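PDB 5OCS: putative NADH-depentdent flavin oxidoreductase from Cupriavidus metallidurans, which probably acts as an FMN-dependent ene-reductase of the Old Yellow Enzyme family, using NADPH to reduce activated carbon-carbon double bonds. Local coordinates for residues Y27-H38 with T67-N78; V228-D236 with T247-K255. All coordinates share one frame; numbering follows the deposited sequence.

How the contacts relate
From the N terminus, strand 19-21 of the TIM barrel runs into 27-38, which leads into helix 36-46; strand 52-59 follows, and its loop 67-78 opens helix 76-92. Contact 1 joins these two consecutive strand-to-helix connections, closing a 28-residue span that holds a helix and a strand. Far later, contact 2 closes a ten-residue connection by laying helix 244-256 against its own strand 228-233, the fifth of the barrel. The two contacts are in series, neither nesting nor crossing, on opposite sides of the chain's centre. The centres of contact 1 and contact 2 are about 28 Å apart, and their nearest atoms about 12 Å. Contact 1 ties two loops together; contact 2 ties barrel wall to outer helix layer.

Contact 1 of 2, residues Y27-H38 with T67-N78; sequences YSAQEGNATDWH and TPTDLGLYNDAN
Asn78 reaches from the start of helix 76-92 into the turn Gln30-Asn33, a type I' beta turn. Its CB stands 4.1 Å from Asn33 OD1, and CG lies near the Gly32 carbonyl. At the tip the amide divides its work. Asn78 ND2 donates to Glu31 O at 2.9 Å, on a lone pair in the carbonyl plane, and to Asn33 OD1, also at 2.9 Å. That second bond is fairly straight (164°), although the donor sits above the Asn33 amide plane, the two amides being nearly perpendicular (79°). Asn78 OD1 turns back to its own segment, accepting from Tyr74 N at 2.8 Å and lying over the centre of the Tyr74 ring. These three bonds fix the rotation of the amide. Backbone bonds continue the seam: Gly72 N to Gly32 O at 2.9 Å and Ala29 N to Thr69 O at 2.9 Å. Leu71 turns its CG beside its own carbonyl carbon (chi1 -166°), which carries CD1 to 3.8 Å from Ala34 CB and over one face of His38, a CH-pi contact. Water bridges Gly32 N to Pro68 O and Asp70 O. Leu71 also packs on strand 52-59, Asn33 and Ala34 touch Ala81 of helix 76-92, and Asp36 and Trp37, opening helix 36-46, meet the second subunit, so two successive barrel loops join beside the dimer interface.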
loop_
_atom_site.group_PDB
_atom_site.type_symbol
_atom_site.label_atom_id
_atom_site.label_comp_id
_atom_site.label_asym_id
_atom_site.label_seq_id
_atom_site.Cartn_x
_atom_site.Cartn_y
_atom_site.Cartn_z
ATOM N N TYR D 27 3.877 -0.079 -16.238
ATOM C CA TYR D 27 3.891 -1.124 -17.297
ATOM C C TYR D 27 2.933 -2.263 -16.961
ATOM O O TYR D 27 3.238 -3.414 -17.191
ATOM C CB TYR D 27 5.333 -1.675 -17.496
ATOM C CG TYR D 27 6.371 -0.594 -17.569
ATOM C CD1 TYR D 27 6.626 0.059 -18.775
ATOM C CD2 TYR D 27 7.122 -0.232 -16.443
ATOM C CE1 TYR D 27 7.563 1.101 -18.848
ATOM C CE2 TYR D 27 8.074 0.788 -16.507
ATOM C CZ TYR D 27 8.284 1.438 -17.728
ATOM O OH TYR D 27 9.205 2.451 -17.820
ATOM N N SER D 28 1.778 -1.938 -16.384
ATOM C CA SER D 28 0.848 -2.941 -15.836
ATOM C C SER D 28 -0.590 -2.779 -16.341
ATOM O O SER D 28 -1.543 -3.186 -15.666
ATOM C CB SER D 28 0.880 -2.845 -14.297
ATOM O OG SER D 28 2.143 -3.237 -13.819
ATOM N N ALA D 29 -0.763 -2.099 -17.478
ATOM C CA ALA D 29 -2.061 -1.915 -18.097
ATOM C C ALA D 29 -2.265 -2.944 -19.218
ATOM O O ALA D 29 -1.301 -3.582 -19.693
ATOM C CB ALA D 29 -2.202 -0.481 -18.624
ATOM N N GLN D 30 -3.508 -3.093 -19.632
ATOM C CA GLN D 30 -3.879 -4.034 -20.728
ATOM C C GLN D 30 -4.631 -3.237 -21.753
ATOM O O GLN D 30 -5.726 -2.784 -21.477
ATOM C CB GLN D 30 -4.779 -5.156 -20.232
ATOM C CG GLN D 30 -4.063 -6.175 -19.379
ATOM C CD GLN D 30 -4.989 -7.030 -18.503
ATOM O OE1 GLN D 30 -6.161 -6.694 -18.247
ATOM N NE2 GLN D 30 -4.442 -8.139 -18.005
ATOM N N GLU D 31 -4.040 -3.048 -22.934
ATOM C CA GLU D 31 -4.608 -2.201 -23.962
ATOM C C GLU D 31 -5.011 -0.806 -23.400
ATOM O O GLU D 31 -6.082 -0.245 -23.726
ATOM C CB GLU D 31 -5.771 -2.909 -24.647
ATOM C CG GLU D 31 -5.373 -4.268 -25.232
ATOM C CD GLU D 31 -4.463 -4.196 -26.474
ATOM O OE1 GLU D 31 -3.998 -3.104 -26.906
ATOM O OE2 GLU D 31 -4.205 -5.276 -27.058
ATOM N N GLY D 32 -4.140 -0.300 -22.527
ATOM C CA GLY D 32 -4.256 1.044 -21.949
ATOM C C GLY D 32 -5.086 1.014 -20.674
ATOM O O GLY D 32 -5.102 1.978 -19.927
ATOM N N ASN D 33 -5.786 -0.084 -20.422
ATOM C CA ASN D 33 -6.658 -0.174 -19.270
ATOM C C ASN D 33 -5.947 -0.456 -17.949
ATOM O O ASN D 33 -5.204 -1.435 -17.816
ATOM C CB ASN D 33 -7.704 -1.291 -19.472
ATOM C CG ASN D 33 -8.586 -1.059 -20.664
ATOM O OD1 ASN D 33 -9.038 0.034 -20.921
ATOM N ND2 ASN D 33 -8.846 -2.109 -21.389
ATOM N N ALA D 34 -6.232 0.373 -16.959
ATOM C CA ALA D 34 -5.786 0.115 -15.615
ATOM C C ALA D 34 -6.287 -1.234 -15.150
ATOM O O ALA D 34 -7.378 -1.681 -15.533
ATOM C CB ALA D 34 -6.254 1.210 -14.660
ATOM N N THR D 35 -5.483 -1.872 -14.318
ATOM C CA THR D 35 -5.763 -3.218 -13.788
ATOM C C THR D 35 -5.818 -3.171 -12.274
ATOM O O THR D 35 -5.687 -2.112 -11.667
ATOM C CB THR D 35 -4.694 -4.226 -14.239
ATOM O OG1 THR D 35 -3.417 -3.851 -13.673
ATOM C CG2 THR D 35 -4.576 -4.235 -15.747
ATOM N N ASP D 36 -5.980 -4.328 -11.667
ATOM C CA ASP D 36 -5.984 -4.412 -10.215
ATOM C C ASP D 36 -4.690 -3.868 -9.618
ATOM O O ASP D 36 -4.704 -3.306 -8.517
ATOM C CB ASP D 36 -6.266 -5.840 -9.706
ATOM C CG ASP D 36 -5.311 -6.951 -10.266
ATOM O OD1 ASP D 36 -4.258 -6.698 -10.957
ATOM O OD2 ASP D 36 -5.626 -8.170 -10.000
ATOM N N TRP D 37 -3.591 -3.974 -10.356
ATOM C CA TRP D 37 -2.325 -3.408 -9.878
ATOM C C TRP D 37 -2.477 -1.917 -9.583
ATOM O O TRP D 37 -1.959 -1.427 -8.566
ATOM C CB TRP D 37 -1.206 -3.596 -10.903
ATOM C CG TRP D 37 0.055 -2.919 -10.442
ATOM C CD1 TRP D 37 0.553 -1.729 -10.873
ATOM C CD2 TRP D 37 0.871 -3.321 -9.356
ATOM N NE1 TRP D 37 1.665 -1.401 -10.163
ATOM C CE2 TRP D 37 1.882 -2.361 -9.215
ATOM C CE3 TRP D 37 0.867 -4.417 -8.503
ATOM C CZ2 TRP D 37 2.864 -2.469 -8.275
ATOM C CZ3 TRP D 37 1.878 -4.531 -7.574
ATOM C CH2 TRP D 37 2.853 -3.564 -7.459
ATOM N N HIS D 38 -3.124 -1.177 -10.481
ATOM C CA HIS D 38 -3.251 0.260 -10.310
ATOM C C HIS D 38 -4.070 0.609 -9.098
ATOM O O HIS D 38 -3.756 1.578 -8.406
ATOM C CB HIS D 38 -3.811 0.954 -11.532
ATOM C CG HIS D 38 -2.890 0.890 -12.696
ATOM N ND1 HIS D 38 -2.905 -0.147 -13.583
ATOM C CD2 HIS D 38 -1.877 1.692 -13.074
ATOM C CE1 HIS D 38 -1.941 0.018 -14.474
ATOM N NE2 HIS D 38 -1.324 1.149 -14.199
ATOM N N THR D 67 5.355 1.344 -24.045
ATOM C CA THR D 67 5.352 -0.125 -24.120
ATOM C C THR D 67 3.937 -0.628 -24.327
ATOM O O THR D 67 2.940 0.112 -24.104
ATOM C CB THR D 67 5.855 -0.835 -22.840
ATOM O OG1 THR D 67 4.838 -0.817 -21.825
ATOM C CG2 THR D 67 7.094 -0.126 -22.305
ATOM N N PRO D 68 3.826 -1.922 -24.667
ATOM C CA PRO D 68 2.473 -2.450 -24.828
ATOM C C PRO D 68 1.632 -2.526 -23.561
ATOM O O PRO D 68 0.404 -2.732 -23.644
ATOM C CB PRO D 68 2.708 -3.855 -25.418
ATOM C CG PRO D 68 4.021 -3.730 -26.095
ATOM C CD PRO D 68 4.846 -2.823 -25.261
ATOM N N THR D 69 2.258 -2.332 -22.398
ATOM C CA THR D 69 1.512 -2.345 -21.144
ATOM C C THR D 69 1.482 -0.977 -20.440
ATOM O O THR D 69 1.152 -0.914 -19.262
ATOM C CB THR D 69 2.012 -3.450 -20.224
ATOM O OG1 THR D 69 3.413 -3.372 -20.049
ATOM C CG2 THR D 69 1.694 -4.827 -20.783
ATOM N N ASP D 70 1.754 0.109 -21.172
ATOM C CA ASP D 70 1.497 1.413 -20.624
ATOM C C ASP D 70 0.024 1.703 -20.356
ATOM O O ASP D 70 -0.873 1.285 -21.120
ATOM C CB ASP D 70 1.971 2.501 -21.574
ATOM C CG ASP D 70 3.465 2.730 -21.507
ATOM O OD1 ASP D 70 4.242 1.823 -21.111
ATOM O OD2 ASP D 70 3.830 3.904 -21.838
ATOM N N LEU D 71 -0.188 2.511 -19.328
ATOM C CA LEU D 71 -1.477 3.119 -19.025
ATOM C C LEU D 71 -1.857 4.075 -20.167
ATOM O O LEU D 71 -0.983 4.740 -20.731
ATOM C CB LEU D 71 -1.435 3.859 -17.675
ATOM C CG LEU D 71 -2.822 4.215 -17.139
ATOM C CD1 LEU D 71 -3.655 2.974 -16.805
ATOM C CD2 LEU D 71 -2.657 5.145 -15.949
ATOM N N GLY D 72 -3.125 4.051 -20.548
ATOM C CA GLY D 72 -3.643 4.896 -21.596
ATOM C C GLY D 72 -4.922 5.598 -21.186
ATOM O O GLY D 72 -5.602 5.191 -20.239
ATOM N N LEU D 73 -5.241 6.664 -21.895
ATOM C CA LEU D 73 -6.534 7.317 -21.763
ATOM C C LEU D 73 -7.060 7.744 -23.120
ATOM O O LEU D 73 -7.275 8.952 -23.386
ATOM C CB LEU D 73 -6.404 8.491 -20.803
ATOM C CG LEU D 73 -7.712 9.053 -20.279
ATOM C CD1 LEU D 73 -8.620 7.957 -19.708
ATOM C CD2 LEU D 73 -7.429 10.146 -19.260
ATOM N N TYR D 74 -7.216 6.751 -23.980
ATOM C CA TYR D 74 -7.455 7.001 -25.393
ATOM C C TYR D 74 -8.727 6.359 -25.922
ATOM O O TYR D 74 -9.011 6.414 -27.133
ATOM C CB TYR D 74 -6.194 6.673 -26.233
ATOM C CG TYR D 74 -5.576 5.283 -26.044
ATOM C CD1 TYR D 74 -6.241 4.121 -26.441
ATOM C CD2 TYR D 74 -4.313 5.130 -25.493
ATOM C CE1 TYR D 74 -5.658 2.854 -26.288
ATOM C CE2 TYR D 74 -3.703 3.876 -25.352
ATOM C CZ TYR D 74 -4.374 2.735 -25.751
ATOM O OH TYR D 74 -3.777 1.507 -25.583
ATOM N N ASN D 75 -9.534 5.806 -25.012
ATOM C CA ASN D 75 -10.833 5.260 -25.382
ATOM C C ASN D 75 -11.707 5.148 -24.148
ATOM O O ASN D 75 -11.221 5.313 -23.023
ATOM C CB ASN D 75 -10.698 3.933 -26.126
ATOM C CG ASN D 75 -10.138 2.825 -25.295
ATOM O OD1 ASN D 75 -10.398 2.725 -24.111
ATOM N ND2 ASN D 75 -9.369 1.947 -25.928
ATOM N N ASP D 76 -12.976 4.848 -24.338
ATOM C CA ASP D 76 -13.906 4.742 -23.218
ATOM C C ASP D 76 -13.499 3.679 -22.182
ATOM O O ASP D 76 -13.701 3.875 -20.979
ATOM C CB ASP D 76 -15.317 4.390 -23.745
ATOM C CG ASP D 76 -15.994 5.542 -24.445
ATOM O OD1 ASP D 76 -15.460 6.658 -24.540
ATOM O OD2 ASP D 76 -17.098 5.321 -24.950
ATOM N N ALA D 77 -12.960 2.545 -22.628
ATOM C CA ALA D 77 -12.600 1.469 -21.709
ATOM C C ALA D 77 -11.479 1.959 -20.813
ATOM O O ALA D 77 -11.494 1.743 -19.609
ATOM C CB ALA D 77 -12.168 0.240 -22.460
ATOM N N ASN D 78 -10.484 2.606 -21.416
ATOM C CA ASN D 78 -9.374 3.187 -20.626
ATOM C C ASN D 78 -9.933 4.099 -19.538
ATOM O O ASN D 78 -9.502 4.057 -18.372
ATOM C CB ASN D 78 -8.444 4.074 -21.470
ATOM C CG ASN D 78 -7.548 3.351 -22.440
ATOM O OD1 ASN D 78 -6.822 4.061 -23.168
ATOM N ND2 ASN D 78 -7.515 2.001 -22.463
HETATM O O HOH W 1 4.065 1.984 -18.155
HETATM O O HOH W 2 -1.639 -4.379 -23.686
HETATM O O HOH W 3 -4.648 -0.430 -27.127
HETATM O O HOH W 4 -8.358 -0.621 -25.070
HETATM O O HOH W 5 -6.971 3.093 -17.922
HETATM O O HOH W 6 -1.345 -0.814 -22.815
#

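Contact 2 of 2, residues V228-D236 with T247-K255; sequences VWMRVSATD and TIALSHELK
Ala234 and Thr247 meet through a flat group, the Ala234 carbonyl: Thr247 OG1 donates to Ala234 O at 2.8 Å from above the carbonyl plane, 54° out of it, missing the lone-pair directions. The Thr247 carbonyl is gripped on both faces, since Ser251 N and Ser251 OG reach Thr247 O from opposite sides, the hydroxyl at 2.8 Å. This is the strand-to-helix half of a beta-alpha-beta unit in the TIM barrel: strand 228-233 and helix 247-255 run almost antiparallel (167°), their axes 9.5 Å apart at closest approach. Between them lies a short apolar layer from alternate strand residues, Met230 and Val232, facing Thr247, Leu250 and Leu254 on one side of the helix. Val232 forks over this ridge. Its CG1, anti to the backbone N (chi1 -179°), slides past Thr247 and stands 3.8 Å from Thr247 CG2, while Val232 CG2 meets Leu250 CD2 at 3.8 Å. Met230 is extended to its sulfur and bent only at the last torsion, crossing both leucines at about right angles; its SD lies beside Leu250 CD2 (4.1 Å). Leu250 also touches Leu212 of helix 204-221, and Val232 touches Val262 of the next strand, so the layer continues around the barrel. The CB of Arg231 is directed away from the helix; its guanidinium forms a salt bridge with Glu176 and a hydrogen bond with a citrate probably from the crystallisation liquor. Arg231 belongs to the FMN site, although no FMN occupies that site in this chain. At the other end of the layer, Leu254 CD1 packs 3.9 Å from Met230 CB, and Leu254 CD2 meets the methyl Met230 CE at 4.0 Å.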
loop_
_atom_site.group_PDB
_atom_site.type_symbol
_atom_site.label_atom_id
_atom_site.label_comp_id
_atom_site.label_asym_id
_atom_site.label_seq_id
_atom_site.Cartn_x
_atom_site.Cartn_y
_atom_site.Cartn_z
ATOM N N VAL D 228 -2.639 23.193 -15.178
ATOM C CA VAL D 228 -1.988 22.441 -16.211
ATOM C C VAL D 228 -0.559 22.972 -16.244
ATOM O O VAL D 228 -0.323 24.201 -16.169
ATOM C CB VAL D 228 -2.656 22.645 -17.579
ATOM C CG1 VAL D 228 -1.863 21.957 -18.710
ATOM C CG2 VAL D 228 -4.072 22.192 -17.545
ATOM N N TRP D 229 0.395 22.062 -16.382
ATOM C CA TRP D 229 1.807 22.431 -16.401
ATOM C C TRP D 229 2.589 21.480 -17.299
ATOM O O TRP D 229 2.001 20.600 -17.928
ATOM C CB TRP D 229 2.365 22.508 -14.974
ATOM C CG TRP D 229 2.505 21.205 -14.252
ATOM C CD1 TRP D 229 3.594 20.384 -14.209
ATOM C CD2 TRP D 229 1.513 20.570 -13.440
ATOM N NE1 TRP D 229 3.336 19.287 -13.433
ATOM C CE2 TRP D 229 2.062 19.383 -12.952
ATOM C CE3 TRP D 229 0.201 20.881 -13.114
ATOM C CZ2 TRP D 229 1.346 18.518 -12.125
ATOM C CZ3 TRP D 229 -0.492 20.034 -12.276
ATOM C CH2 TRP D 229 0.055 18.863 -11.824
ATOM N N MET D 230 3.890 21.701 -17.403
ATOM C CA MET D 230 4.743 20.828 -18.206
ATOM C C MET D 230 5.916 20.322 -17.414
ATOM O O MET D 230 6.494 21.036 -16.572
ATOM C CB MET D 230 5.264 21.567 -19.464
ATOM C CG MET D 230 5.937 20.663 -20.493
ATOM S SD MET D 230 6.423 21.552 -21.999
ATOM C CE MET D 230 4.831 21.821 -22.704
ATOM N N ARG D 231 6.330 19.110 -17.778
ATOM C CA ARG D 231 7.534 18.482 -17.284
ATOM C C ARG D 231 8.627 18.748 -18.292
ATOM O O ARG D 231 8.426 18.468 -19.460
ATOM C CB ARG D 231 7.307 16.965 -17.181
ATOM C CG ARG D 231 8.494 16.148 -16.702
ATOM C CD ARG D 231 8.877 16.448 -15.264
ATOM N NE ARG D 231 9.648 15.331 -14.695
ATOM C CZ ARG D 231 9.147 14.215 -14.163
ATOM N NH1 ARG D 231 7.847 14.063 -13.990
ATOM N NH2 ARG D 231 9.984 13.273 -13.751
ATOM N N VAL D 232 9.771 19.288 -17.828
ATOM C CA VAL D 232 10.860 19.682 -18.727
ATOM C C VAL D 232 12.165 19.121 -18.231
ATOM O O VAL D 232 12.428 19.129 -17.029
ATOM C CB VAL D 232 10.988 21.219 -18.811
ATOM C CG1 VAL D 232 12.115 21.624 -19.772
ATOM C CG2 VAL D 232 9.666 21.870 -19.258
ATOM N N SER D 233 12.997 18.613 -19.151
ATOM C CA SER D 233 14.345 18.208 -18.771
ATOM C C SER D 233 15.241 19.415 -18.631
ATOM O O SER D 233 15.277 20.205 -19.548
ATOM C CB SER D 233 14.943 17.310 -19.852
ATOM O OG SER D 233 16.270 16.988 -19.474
ATOM N N ALA D 234 15.958 19.572 -17.514
ATOM C CA ALA D 234 16.789 20.771 -17.330
ATOM C C ALA D 234 17.765 20.966 -18.476
ATOM O O ALA D 234 17.979 22.101 -18.921
ATOM C CB ALA D 234 17.543 20.688 -16.025
ATOM N N THR D 235 18.389 19.862 -18.888
ATOM C CA THR D 235 19.411 19.876 -19.925
ATOM C C THR D 235 19.725 18.446 -20.392
ATOM O O THR D 235 19.550 17.483 -19.639
ATOM C CB THR D 235 20.714 20.572 -19.431
ATOM O OG1 THR D 235 21.689 20.622 -20.499
ATOM C CG2 THR D 235 21.346 19.857 -18.229
ATOM N N ASP D 236 20.207 18.325 -21.623
ATOM C CA ASP D 236 20.872 17.117 -22.089
ATOM C C ASP D 236 22.288 17.068 -21.496
ATOM O O ASP D 236 22.859 18.093 -21.066
ATOM C CB ASP D 236 20.928 17.032 -23.624
ATOM C CG ASP D 236 19.561 16.859 -24.277
ATOM O OD1 ASP D 236 18.581 16.490 -23.611
ATOM O OD2 ASP D 236 19.479 17.102 -25.484
ATOM N N THR D 247 15.508 25.428 -21.461
ATOM C CA THR D 247 14.581 25.225 -20.349
ATOM C C THR D 247 14.039 26.552 -19.805
ATOM O O THR D 247 12.840 26.665 -19.518
ATOM C CB THR D 247 15.265 24.433 -19.233
ATOM O OG1 THR D 247 15.579 23.172 -19.783
ATOM C CG2 THR D 247 14.383 24.208 -18.049
ATOM N N ILE D 248 14.925 27.521 -19.627
ATOM C CA ILE D 248 14.523 28.822 -19.082
ATOM C C ILE D 248 13.606 29.524 -20.063
ATOM O O ILE D 248 12.590 30.074 -19.651
ATOM C CB ILE D 248 15.750 29.681 -18.685
ATOM C CG1 ILE D 248 16.422 29.034 -17.487
ATOM C CG2 ILE D 248 15.324 31.109 -18.325
ATOM C CD1 ILE D 248 17.810 29.507 -17.183
ATOM N N ALA D 249 13.939 29.480 -21.354
ATOM C CA ALA D 249 13.120 30.147 -22.370
ATOM C C ALA D 249 11.738 29.482 -22.487
ATOM O O ALA D 249 10.685 30.142 -22.619
ATOM C CB ALA D 249 13.845 30.138 -23.708
ATOM N N LEU D 250 11.747 28.156 -22.425
ATOM C CA LEU D 250 10.496 27.437 -22.453
ATOM C C LEU D 250 9.630 27.771 -21.187
ATOM O O LEU D 250 8.412 27.971 -21.315
ATOM C CB LEU D 250 10.754 25.939 -22.617
ATOM C CG LEU D 250 9.499 25.036 -22.594
ATOM C CD1 LEU D 250 8.614 25.320 -23.790
ATOM C CD2 LEU D 250 9.933 23.570 -22.607
ATOM N N SER D 251 10.259 27.867 -20.030
ATOM C CA SER D 251 9.560 28.138 -18.757
ATOM C C SER D 251 8.963 29.553 -18.773
ATOM O O SER D 251 7.815 29.752 -18.357
ATOM C CB SER D 251 10.466 27.931 -17.587
ATOM O OG SER D 251 10.911 26.571 -17.544
ATOM N N HIS D 252 9.682 30.513 -19.360
ATOM C CA HIS D 252 9.082 31.865 -19.574
ATOM C C HIS D 252 7.831 31.791 -20.461
ATOM O O HIS D 252 6.798 32.427 -20.172
ATOM C CB HIS D 252 10.091 32.904 -20.177
ATOM C CG HIS D 252 11.121 33.418 -19.208
ATOM N ND1 HIS D 252 10.803 34.176 -18.104
ATOM C CD2 HIS D 252 12.467 33.313 -19.209
ATOM C CE1 HIS D 252 11.904 34.496 -17.453
ATOM N NE2 HIS D 252 12.929 33.969 -18.092
ATOM N N GLU D 253 7.906 31.045 -21.556
ATOM C CA GLU D 253 6.752 30.877 -22.421
ATOM C C GLU D 253 5.606 30.190 -21.727
ATOM O O GLU D 253 4.460 30.623 -21.872
ATOM C CB GLU D 253 7.091 30.137 -23.685
ATOM C CG GLU D 253 7.815 30.981 -24.713
ATOM C CD GLU D 253 6.959 32.127 -25.228
ATOM O OE1 GLU D 253 5.722 32.014 -25.335
ATOM O OE2 GLU D 253 7.545 33.174 -25.482
ATOM N N LEU D 254 5.921 29.149 -20.950
ATOM C CA LEU D 254 4.873 28.443 -20.188
ATOM C C LEU D 254 4.146 29.406 -19.244
ATOM O O LEU D 254 2.915 29.429 -19.197
ATOM C CB LEU D 254 5.480 27.282 -19.396
ATOM C CG LEU D 254 5.921 26.131 -20.300
ATOM C CD1 LEU D 254 6.851 25.180 -19.571
ATOM C CD2 LEU D 254 4.715 25.388 -20.809
ATOM N N LYS D 255 4.909 30.224 -18.539
ATOM C CA LYS D 255 4.318 31.221 -17.646
ATOM C C LYS D 255 3.396 32.198 -18.380
ATOM O O LYS D 255 2.278 32.460 -17.937
ATOM C CB LYS D 255 5.401 31.971 -16.901
ATOM C CG LYS D 255 4.859 33.006 -15.940
ATOM C CD LYS D 255 5.910 33.474 -14.977
ATOM C CE LYS D 255 5.352 34.559 -14.054
ATOM N NZ LYS D 255 6.256 34.676 -12.879
#